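Local atomic coordinates of arginine kinase (Anthopleura japonica, PDB entry 4RF6), a protein that catalyses the reversible transfer of a phosphoryl group from ATP to L-arginine, giving phosphoarginine and ADP, with two phosphagen kinase units joined in tandem in one chain. Residues Y37-P40 and K41-E44; E79-Y82 and T83-P87; M180-K183 and T184-L188; T500-E503 and R504-I507; V609-I612 and D613-L616. All coordinates share one frame; numbering follows the deposited sequence.

Contact 1: residues Y37-P40 and K41-E44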
# COMPACT_ATOMS: atom_id res chain seq x y z
N TYR A 37 -23.44 -23.74 -26.88
CA TYR A 37 -22.95 -25.06 -27.24
C TYR A 37 -23.71 -26.27 -26.70
O TYR A 37 -23.46 -27.40 -27.13
CB TYR A 37 -21.46 -25.17 -26.91
CG TYR A 37 -20.64 -24.16 -27.65
CD1 TYR A 37 -20.47 -24.26 -29.03
CD2 TYR A 37 -20.06 -23.08 -26.99
CE1 TYR A 37 -19.73 -23.33 -29.72
CE2 TYR A 37 -19.31 -22.15 -27.68
CZ TYR A 37 -19.16 -22.28 -29.04
OH TYR A 37 -18.42 -21.35 -29.74
N LEU A 38 -24.63 -26.05 -25.76
CA LEU A 38 -25.53 -27.12 -25.39
C LEU A 38 -26.74 -27.11 -26.32
O LEU A 38 -27.77 -26.51 -26.02
CB LEU A 38 -25.99 -27.03 -23.94
CG LEU A 38 -26.84 -28.24 -23.50
CD1 LEU A 38 -25.96 -29.43 -23.18
CD2 LEU A 38 -27.72 -27.88 -22.33
N THR A 39 -26.58 -27.77 -27.47
CA THR A 39 -27.64 -27.91 -28.45
C THR A 39 -28.42 -29.18 -28.10
O THR A 39 -27.91 -30.04 -27.37
CB THR A 39 -27.06 -27.98 -29.87
OG1 THR A 39 -26.23 -29.14 -30.00
CG2 THR A 39 -26.24 -26.73 -30.18
N PRO A 40 -29.67 -29.30 -28.59
CA PRO A 40 -30.52 -30.46 -28.27
C PRO A 40 -29.84 -31.79 -28.59
O PRO A 40 -30.05 -32.77 -27.88
CB PRO A 40 -31.73 -30.26 -29.19
CG PRO A 40 -31.84 -28.79 -29.34
CD PRO A 40 -30.42 -28.27 -29.34
N LYS A 41 -29.02 -31.81 -29.63
CA LYS A 41 -28.32 -33.03 -30.03
C LYS A 41 -27.15 -33.35 -29.10
O LYS A 41 -26.90 -34.52 -28.78
CB LYS A 41 -27.86 -32.93 -31.48
CG LYS A 41 -29.00 -33.04 -32.49
CD LYS A 41 -29.79 -34.33 -32.29
CE LYS A 41 -30.78 -34.56 -33.43
NZ LYS A 41 -31.41 -35.91 -33.37
N VAL A 42 -26.42 -32.32 -28.69
CA VAL A 42 -25.38 -32.47 -27.68
C VAL A 42 -26.01 -33.02 -26.41
O VAL A 42 -25.49 -33.95 -25.80
CB VAL A 42 -24.65 -31.15 -27.37
CG1 VAL A 42 -23.72 -31.30 -26.17
CG2 VAL A 42 -23.85 -30.69 -28.58
N PHE A 43 -27.16 -32.45 -26.03
CA PHE A 43 -27.88 -32.91 -24.85
C PHE A 43 -28.31 -34.37 -24.97
O PHE A 43 -28.08 -35.17 -24.06
CB PHE A 43 -29.10 -32.02 -24.55
CG PHE A 43 -29.73 -32.31 -23.21
CD1 PHE A 43 -29.24 -31.73 -22.06
CD2 PHE A 43 -30.81 -33.19 -23.11
CE1 PHE A 43 -29.80 -31.99 -20.82
CE2 PHE A 43 -31.37 -33.47 -21.87
CZ PHE A 43 -30.87 -32.87 -20.73
N GLU A 44 -28.95 -34.71 -26.09
CA GLU A 44 -29.40 -36.08 -26.33
C GLU A 44 -28.25 -37.09 -26.26
O GLU A 44 -28.38 -38.15 -25.65
CB GLU A 44 -30.10 -36.20 -27.70
CG GLU A 44 -31.57 -35.81 -27.70
CD GLU A 44 -32.26 -36.10 -29.02
OE1 GLU A 44 -31.62 -36.68 -29.93
OE2 GLU A 44 -33.45 -35.74 -29.16

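Contact 2: residues E79-Y82 and T83-P87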
# COMPACT_ATOMS: atom_id res chain seq x y z
N GLU A 79 -12.13 -34.48 -13.49
CA GLU A 79 -11.31 -34.49 -14.70
C GLU A 79 -12.01 -35.23 -15.83
O GLU A 79 -11.99 -34.80 -16.98
CB GLU A 79 -9.96 -35.16 -14.42
CG GLU A 79 -9.17 -35.55 -15.66
CD GLU A 79 -7.74 -35.94 -15.34
OE1 GLU A 79 -6.91 -35.98 -16.27
OE2 GLU A 79 -7.46 -36.21 -14.15
N GLU A 80 -12.64 -36.35 -15.48
CA GLU A 80 -13.31 -37.18 -16.47
C GLU A 80 -14.42 -36.42 -17.20
O GLU A 80 -14.68 -36.66 -18.38
CB GLU A 80 -13.89 -38.44 -15.81
CG GLU A 80 -14.56 -39.40 -16.78
CD GLU A 80 -15.11 -40.64 -16.10
OE1 GLU A 80 -15.80 -41.42 -16.78
OE2 GLU A 80 -14.86 -40.82 -14.89
N SER A 81 -15.06 -35.49 -16.49
CA SER A 81 -16.11 -34.66 -17.08
C SER A 81 -15.63 -33.93 -18.34
O SER A 81 -16.39 -33.79 -19.30
CB SER A 81 -16.61 -33.63 -16.05
OG SER A 81 -17.33 -34.26 -15.02
N TYR A 82 -14.38 -33.49 -18.34
CA TYR A 82 -13.84 -32.76 -19.48
C TYR A 82 -13.77 -33.62 -20.74
O TYR A 82 -13.78 -33.10 -21.86
CB TYR A 82 -12.47 -32.18 -19.15
CG TYR A 82 -12.53 -30.87 -18.42
CD1 TYR A 82 -12.97 -29.71 -19.06
CD2 TYR A 82 -12.16 -30.78 -17.08
CE1 TYR A 82 -13.02 -28.51 -18.39
CE2 TYR A 82 -12.20 -29.58 -16.41
CZ TYR A 82 -12.64 -28.45 -17.07
OH TYR A 82 -12.69 -27.25 -16.39
N THR A 83 -13.68 -34.93 -20.55
CA THR A 83 -13.61 -35.86 -21.68
C THR A 83 -14.96 -36.49 -21.97
O THR A 83 -15.40 -36.52 -23.13
CB THR A 83 -12.58 -36.96 -21.42
OG1 THR A 83 -11.27 -36.38 -21.38
CG2 THR A 83 -12.63 -38.02 -22.52
N LEU A 84 -15.62 -36.99 -20.94
CA LEU A 84 -16.90 -37.67 -21.13
C LEU A 84 -17.93 -36.71 -21.71
O LEU A 84 -18.75 -37.09 -22.54
CB LEU A 84 -17.40 -38.30 -19.82
CG LEU A 84 -18.54 -39.31 -19.94
CD1 LEU A 84 -18.08 -40.59 -20.65
CD2 LEU A 84 -19.14 -39.65 -18.58
N PHE A 85 -17.86 -35.45 -21.28
CA PHE A 85 -18.73 -34.41 -21.80
C PHE A 85 -17.95 -33.46 -22.71
O PHE A 85 -18.26 -32.28 -22.83
CB PHE A 85 -19.40 -33.64 -20.66
CG PHE A 85 -20.08 -34.53 -19.65
CD1 PHE A 85 -21.14 -35.35 -20.04
CD2 PHE A 85 -19.66 -34.57 -18.33
CE1 PHE A 85 -21.77 -36.17 -19.12
CE2 PHE A 85 -20.28 -35.39 -17.41
CZ PHE A 85 -21.34 -36.19 -17.80
N GLY A 86 -16.92 -34.02 -23.36
CA GLY A 86 -16.09 -33.29 -24.31
C GLY A 86 -16.79 -32.47 -25.39
O GLY A 86 -16.43 -31.32 -25.61
N PRO A 87 -17.78 -33.06 -26.08
CA PRO A 87 -18.49 -32.31 -27.12
C PRO A 87 -19.04 -30.97 -26.63
O PRO A 87 -19.21 -30.05 -27.44
CB PRO A 87 -19.64 -33.25 -27.48
CG PRO A 87 -19.06 -34.62 -27.26
CD PRO A 87 -18.15 -34.49 -26.07

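Contact 3: residues M180-K183 and T184-L188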
# COMPACT_ATOMS: atom_id res chain seq x y z
N MET A 180 -13.99 -21.13 13.40
CA MET A 180 -13.40 -19.79 13.45
C MET A 180 -14.18 -18.86 14.36
O MET A 180 -15.39 -18.68 14.19
CB MET A 180 -13.30 -19.19 12.04
CG MET A 180 -12.69 -17.79 12.01
SD MET A 180 -12.79 -17.02 10.38
CE MET A 180 -11.68 -18.08 9.45
N ASP A 181 -13.50 -18.26 15.34
CA ASP A 181 -14.16 -17.33 16.25
C ASP A 181 -14.37 -15.95 15.60
O ASP A 181 -13.79 -15.66 14.55
CB ASP A 181 -13.42 -17.22 17.60
CG ASP A 181 -11.96 -16.85 17.44
OD1 ASP A 181 -11.63 -16.05 16.55
OD2 ASP A 181 -11.13 -17.36 18.23
N GLU A 182 -15.20 -15.13 16.23
CA GLU A 182 -15.55 -13.82 15.69
C GLU A 182 -14.34 -12.89 15.56
O GLU A 182 -14.21 -12.15 14.58
CB GLU A 182 -16.63 -13.15 16.55
CG GLU A 182 -16.87 -11.67 16.24
CD GLU A 182 -17.39 -11.42 14.83
OE1 GLU A 182 -17.85 -12.38 14.18
OE2 GLU A 182 -17.34 -10.26 14.38
N LYS A 183 -13.46 -12.95 16.55
CA LYS A 183 -12.26 -12.12 16.56
C LYS A 183 -11.41 -12.35 15.30
O LYS A 183 -10.98 -11.40 14.64
CB LYS A 183 -11.43 -12.41 17.81
CG LYS A 183 -10.15 -11.60 17.91
CD LYS A 183 -9.43 -11.88 19.21
CE LYS A 183 -8.19 -11.02 19.35
NZ LYS A 183 -7.36 -11.46 20.50
N THR A 184 -11.18 -13.62 14.99
CA THR A 184 -10.38 -14.01 13.82
C THR A 184 -11.06 -13.61 12.52
O THR A 184 -10.41 -13.12 11.59
CB THR A 184 -10.13 -15.53 13.81
OG1 THR A 184 -9.42 -15.91 14.99
CG2 THR A 184 -9.32 -15.94 12.58
N ARG A 185 -12.37 -13.85 12.46
CA ARG A 185 -13.17 -13.48 11.30
C ARG A 185 -12.99 -11.99 11.01
O ARG A 185 -12.73 -11.59 9.87
CB ARG A 185 -14.64 -13.79 11.58
CG ARG A 185 -15.52 -13.98 10.35
CD ARG A 185 -16.99 -13.70 10.66
NE ARG A 185 -17.20 -12.28 10.94
CZ ARG A 185 -17.64 -11.40 10.04
NH1 ARG A 185 -17.92 -11.78 8.80
NH2 ARG A 185 -17.79 -10.13 10.38
N GLN A 186 -13.12 -11.18 12.06
CA GLN A 186 -12.97 -9.73 11.96
C GLN A 186 -11.61 -9.34 11.39
O GLN A 186 -11.51 -8.48 10.51
CB GLN A 186 -13.15 -9.09 13.34
CG GLN A 186 -13.42 -7.60 13.27
CD GLN A 186 -14.44 -7.26 12.20
OE1 GLN A 186 -15.60 -7.67 12.29
NE2 GLN A 186 -14.00 -6.53 11.18
N GLN A 187 -10.56 -9.97 11.91
CA GLN A 187 -9.20 -9.73 11.46
C GLN A 187 -9.03 -10.01 9.97
O GLN A 187 -8.49 -9.19 9.22
CB GLN A 187 -8.22 -10.59 12.25
CG GLN A 187 -8.18 -10.28 13.74
CD GLN A 187 -6.95 -10.85 14.43
OE1 GLN A 187 -6.21 -11.65 13.85
NE2 GLN A 187 -6.72 -10.43 15.67
N LEU A 188 -9.48 -11.18 9.54
CA LEU A 188 -9.35 -11.60 8.15
C LEU A 188 -10.17 -10.72 7.20
O LEU A 188 -9.77 -10.51 6.05
CB LEU A 188 -9.72 -13.08 8.00
CG LEU A 188 -8.73 -14.06 8.64
CD1 LEU A 188 -9.32 -15.46 8.73
CD2 LEU A 188 -7.42 -14.09 7.87

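Contact 4: residues T500-E503 and R504-I507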
# COMPACT_ATOMS: atom_id res chain seq x y z
N THR A 500 12.01 4.78 -1.64
CA THR A 500 11.54 3.60 -2.36
C THR A 500 10.71 2.76 -1.40
O THR A 500 10.72 3.00 -0.19
CB THR A 500 12.69 2.74 -2.90
OG1 THR A 500 13.43 2.18 -1.81
CG2 THR A 500 13.62 3.56 -3.79
N ARG A 501 9.99 1.77 -1.93
CA ARG A 501 9.16 0.93 -1.09
C ARG A 501 9.97 0.26 0.02
O ARG A 501 9.58 0.29 1.19
CB ARG A 501 8.45 -0.15 -1.91
CG ARG A 501 7.77 -1.21 -1.06
CD ARG A 501 6.78 -2.03 -1.87
NE ARG A 501 5.95 -2.85 -0.99
CZ ARG A 501 6.19 -4.12 -0.68
NH1 ARG A 501 7.24 -4.75 -1.21
NH2 ARG A 501 5.38 -4.76 0.14
N ASN A 502 11.09 -0.36 -0.36
CA ASN A 502 11.90 -1.11 0.60
C ASN A 502 12.56 -0.24 1.66
O ASN A 502 12.66 -0.64 2.82
CB ASN A 502 12.93 -1.97 -0.13
CG ASN A 502 12.30 -3.11 -0.91
OD1 ASN A 502 11.22 -3.58 -0.57
ND2 ASN A 502 12.98 -3.56 -1.96
N GLU A 503 13.01 0.95 1.27
CA GLU A 503 13.54 1.91 2.24
C GLU A 503 12.52 2.24 3.33
O GLU A 503 12.82 2.20 4.53
CB GLU A 503 13.96 3.21 1.56
CG GLU A 503 15.22 3.15 0.72
CD GLU A 503 15.55 4.51 0.11
OE1 GLU A 503 16.52 5.14 0.56
OE2 GLU A 503 14.82 4.93 -0.81
N ARG A 504 11.30 2.58 2.92
CA ARG A 504 10.26 2.96 3.88
C ARG A 504 9.96 1.81 4.85
O ARG A 504 9.79 2.04 6.05
CB ARG A 504 8.97 3.39 3.16
CG ARG A 504 7.88 3.85 4.12
CD ARG A 504 6.59 4.19 3.38
NE ARG A 504 6.78 5.31 2.45
CZ ARG A 504 6.89 5.17 1.14
NH1 ARG A 504 6.81 3.97 0.58
NH2 ARG A 504 7.07 6.24 0.37
N LEU A 505 9.90 0.60 4.32
CA LEU A 505 9.69 -0.59 5.13
C LEU A 505 10.87 -0.84 6.07
O LEU A 505 10.68 -1.26 7.21
CB LEU A 505 9.45 -1.83 4.25
CG LEU A 505 8.13 -1.93 3.49
CD1 LEU A 505 8.19 -3.05 2.47
CD2 LEU A 505 6.97 -2.16 4.45
N ASP A 506 12.09 -0.61 5.58
CA ASP A 506 13.28 -0.78 6.42
C ASP A 506 13.28 0.23 7.56
O ASP A 506 13.60 -0.11 8.70
CB ASP A 506 14.57 -0.61 5.60
CG ASP A 506 14.87 -1.81 4.72
OD1 ASP A 506 14.22 -2.86 4.91
OD2 ASP A 506 15.75 -1.69 3.84
N ILE A 507 12.92 1.46 7.25
CA ILE A 507 12.82 2.52 8.25
C ILE A 507 11.80 2.16 9.33
O ILE A 507 12.11 2.25 10.52
CB ILE A 507 12.47 3.87 7.60
CG1 ILE A 507 13.67 4.40 6.81
CG2 ILE A 507 12.02 4.88 8.65
CD1 ILE A 507 13.32 5.47 5.78
O HOH W 1 6.65 1.12 1.53

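Contact 5: residues V609-I612 and D613-L616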
# COMPACT_ATOMS: atom_id res chain seq x y z
N VAL A 609 15.33 10.82 21.91
CA VAL A 609 15.94 11.14 20.62
C VAL A 609 17.41 10.70 20.56
O VAL A 609 17.86 10.18 19.55
CB VAL A 609 15.80 12.63 20.28
CG1 VAL A 609 16.61 12.98 19.04
CG2 VAL A 609 14.33 12.97 20.07
N ASN A 610 18.13 10.88 21.66
CA ASN A 610 19.54 10.48 21.69
C ASN A 610 19.74 8.97 21.57
O ASN A 610 20.70 8.50 20.95
CB ASN A 610 20.22 11.03 22.94
CG ASN A 610 20.45 12.53 22.87
OD1 ASN A 610 20.62 13.08 21.78
ND2 ASN A 610 20.43 13.20 24.02
N GLU A 611 18.82 8.21 22.16
CA GLU A 611 18.88 6.75 22.06
C GLU A 611 18.66 6.30 20.61
O GLU A 611 19.38 5.44 20.11
CB GLU A 611 17.84 6.11 22.98
CG GLU A 611 17.86 4.59 22.96
CD GLU A 611 19.22 4.02 23.31
OE1 GLU A 611 19.89 4.57 24.22
OE2 GLU A 611 19.63 3.02 22.69
N ILE A 612 17.68 6.91 19.95
CA ILE A 612 17.39 6.61 18.55
C ILE A 612 18.57 7.00 17.68
O ILE A 612 18.95 6.27 16.77
CB ILE A 612 16.11 7.34 18.07
CG1 ILE A 612 14.89 6.86 18.86
CG2 ILE A 612 15.87 7.09 16.58
CD1 ILE A 612 13.62 7.67 18.62
N ASP A 613 19.15 8.16 17.98
CA ASP A 613 20.30 8.68 17.25
C ASP A 613 21.46 7.68 17.33
O ASP A 613 22.04 7.29 16.32
CB ASP A 613 20.74 10.02 17.84
CG ASP A 613 21.62 10.83 16.90
OD1 ASP A 613 21.90 10.37 15.77
OD2 ASP A 613 22.03 11.94 17.30
N LYS A 614 21.78 7.28 18.55
CA LYS A 614 22.85 6.32 18.80
C LYS A 614 22.63 5.00 18.04
O LYS A 614 23.58 4.43 17.48
CB LYS A 614 22.96 6.07 20.31
CG LYS A 614 23.68 4.80 20.72
CD LYS A 614 23.30 4.43 22.14
CE LYS A 614 23.93 3.12 22.58
NZ LYS A 614 25.35 3.28 23.02
N GLN A 615 21.39 4.53 17.98
CA GLN A 615 21.11 3.27 17.29
C GLN A 615 21.02 3.38 15.77
O GLN A 615 21.46 2.48 15.05
CB GLN A 615 19.83 2.63 17.85
CG GLN A 615 19.96 2.11 19.28
CD GLN A 615 18.92 1.05 19.61
OE1 GLN A 615 18.72 0.11 18.84
NE2 GLN A 615 18.26 1.20 20.75
N LEU A 616 20.46 4.49 15.28
CA LEU A 616 20.13 4.60 13.85
C LEU A 616 20.89 5.69 13.10
O LEU A 616 21.19 5.53 11.91
CB LEU A 616 18.63 4.84 13.67
CG LEU A 616 17.70 3.78 14.27
CD1 LEU A 616 16.24 4.13 14.02
CD2 LEU A 616 18.02 2.41 13.70
O HOH W 2 20.24 13.16 19.12

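Contact 1: residues Y37-P40 and K41-E44
T39 and F43 are joined by the first turn of helix 40-46, F43 N donating to T39 O over 2.9 Å, while E44 N repeats the step to P40 O. L38, the first residue after helix 33-37, is the centre of an inverse gamma turn, and only L38 and T39 separate that helix from helix 40-46. T39 is the N-cap. Its OG1 sits between the backbone N and the carbonyl carbon (chi1 63°), which turns the hydroxyl back over the helix start, where V42 N reaches it in a weak bond of 3.4 Å. The same oxygen lies 3.2 Å from V42 CG2, and V42 CG2 also lies 3.6 Å from Y37 O. On the buried side L38 CD1 lies 4.2 Å from V42 CG1 and as far from F43 CD1, while L38 CD2 comes obliquely to F43 CD1 at 4.1 Å. With its CG opposite the backbone N (chi1 -170°), F43 swings its ring away from the turn, and only this ring atom comes close to L38. On the exposed flank K41 NZ and E44 OE1 form a salt bridge of 3.5 Å. This junction of two helices belongs to the N-terminal domain of the first phosphagen kinase unit. L38 and F43 both pack on L57 of helix 57-66 and on P20, the F43 ring standing nearly perpendicular to that of W58. Y37 reaches the other way, onto L88, A91 and I92 of helix 86-96, where its OH is hydrogen-bonded to D95.

Contact 2: residues E79-Y82 and T83-P87
E80 and L84 lie side by side and point the same way, one turn apart at the end of helix 79-84, where the chain kinks at F85 and sets off again as helix 86-96 in the N-terminal domain of the first phosphagen kinase unit. Both side chains leave with CG opposite the backbone N, which keeps them alongside each other. The carboxylate of E80 brings OE1 to 4.2 Å from L84 CD2, a loose touch, while its OE2 is taken by the backbone N of K52. S81 and F85 make the buried counterpart. The F85 ring turns its edge to the S81 hydroxyl: OG lies in the ring plane, 4.0 Å from CE2, and CD2 is 3.9 Å from S81 CB; that hydroxyl is hydrogen-bonded to D78. F85 leans on L57 and C60 of helix 57-66. Y82 points from another side of the turn, its ring meeting those of F89 and H272 and its OH bonded to T276 O, which ties the domain to the loop carrying C278, which probably binds substrate.

At the helix end E80 O takes two donors, one three and one four residues on: T83 N, from above the carbonyl plane, and L84 N at 2.7 Å. F85 N still reaches S81 O, but at the kink Y82 O is met by carbon, G86 CA standing 3.4 Å away in a CA-H...O contact.

Contact 3: residues M180-K183 and T184-L188
D181 OD1 holds two donors from T184 at once. The hydroxyl OG1 gives its proton over 2.7 Å, arriving on the syn side and 26° out of the carboxylate plane, and the backbone N follows at 2.9 Å, nearly along the C-O bond of the same oxygen. The two side chains cross at about a right angle. What brings the carboxylate there is its first torsion, 55°, which tucks CG between the backbone N and carbonyl carbon of D181 and brings OD1 within range of both T184 donors. Next to this grip M180 makes its own contacts: CG rests 3.9 Å from T184 CB, SD runs on to 3.7 Å from R185 CA, and the bend at the last torsion sends CE to 3.6 Å from L188 CD1.

D181 is thus the N-cap of helix 182-190, which belongs to the C-terminal catalytic domain of the first unit, and M180, just before the cap, lays its side chain over the first turn. Behind the cap the regular bonds begin, R185 N to D181 O, then Q186 N to E182 O and Q187 N to K183 O. A charge pair decorates the outer side. E182 offers OE1 to R185 NE in a salt bridge whose hydrogen bond is weak at 3.3 Å, carboxylate and guanidinium planes being 22° apart. K183 and Q187 run alongside each other, CE to NE2 4.0 Å. Further out, M180, R185 and L188 all touch L194 of the following loop, L188 also packs on F193, and the amide of Q186 makes a weak hydrogen bond to D190.

Contact 4: residues T500-E503 and R504-I507
R501 and L505 make the closest side-chain packing here: L505 CD1 sits 3.9 Å above the plane of the R501 guanidinium, over its centre. The arginine chain runs extended from CG to NE, so the methyl covers one face and also meets CG at 4.0 Å. The start of helix 501-516 is closed by a capping box. T500 N donates to E503 OE2 at 2.9 Å, reaching its anti side, and E503 N returns a weak bond of 3.3 Å to T500 OG1. E503 OE1 is held by A494 N.

R504, buried, bends at its third torsion, and a water at the edge of its guanidinium, in plane, accepts from NH1 at 3.0 Å and donates to R501 O. D506 packs its CG 3.1 Å from N502 O, with OD1 paired to R509. The looser side belongs to exposed N502, whose OD1 comes only to 4.3 Å from L505 CD1.

With apolar carbon over its face, the R501 guanidinium spends its N-H groups elsewhere, in a salt bridge to E565 and a long, weak pairing with E241 of the first unit. Those carboxylates probably stabilise its positive charge at the meeting of the two halves.

Contact 5: residues V609-I612 and D613-L616
The carboxylate of E611 and the amide of Q615 meet with their planes 70° apart, so they neither stack nor lie flush. OE2 takes the N-H of Q615 NE2 through its anti lone pair, the one away from OE1, at 3.0 Å and 17° out of the amide plane. E611 gets there by bending at its second torsion (57°) after leaving with CG opposite the backbone N, and the aliphatic Q615 CG follows at 3.5 Å from OE2. K614 CD stands obliquely off the carboxylate, 4.0 Å from OE1 and OE2, with NZ well beyond them.

The E611-Q615 bond joins residues i and i+4 on the outer side of the last turns of helix 598-616, which belongs to the C-terminal catalytic domain of the second unit. On another flank a water bridges two flat groups, donating to N610 OD1 at 2.7 Å and to D613 OD2 at 2.8 Å; N610 ND2 is bound to M462 O.

The inward side is apolar: I612 CG2 meets L616 CD1 at 3.9 Å, and both residues pack on V514 of helix 501-516, while F618, just after the helix, touches V609, I612 and D613.

All five contacts are local, along helices or at their ends; contact 2 spans a break between two helices. Contacts 1, 3 and 4 are N-caps built differently: a threonine hydroxyl, an aspartate gripping both donors of one threonine, and a capping box. Contacts 1 and 2 share the N-terminal domain of the first unit, about 14 Å apart between centres, and both lean on helix 57-66. Contact 3 is a surface contact of the first catalytic domain, rich in charge; the others are partly buried. Contacts 4 and 5 lie in the second unit, where helices 501-516 and 598-616 pack together. Contact 4 faces the first unit, whereas contact 5 lies away from the substrate and nucleotide sites.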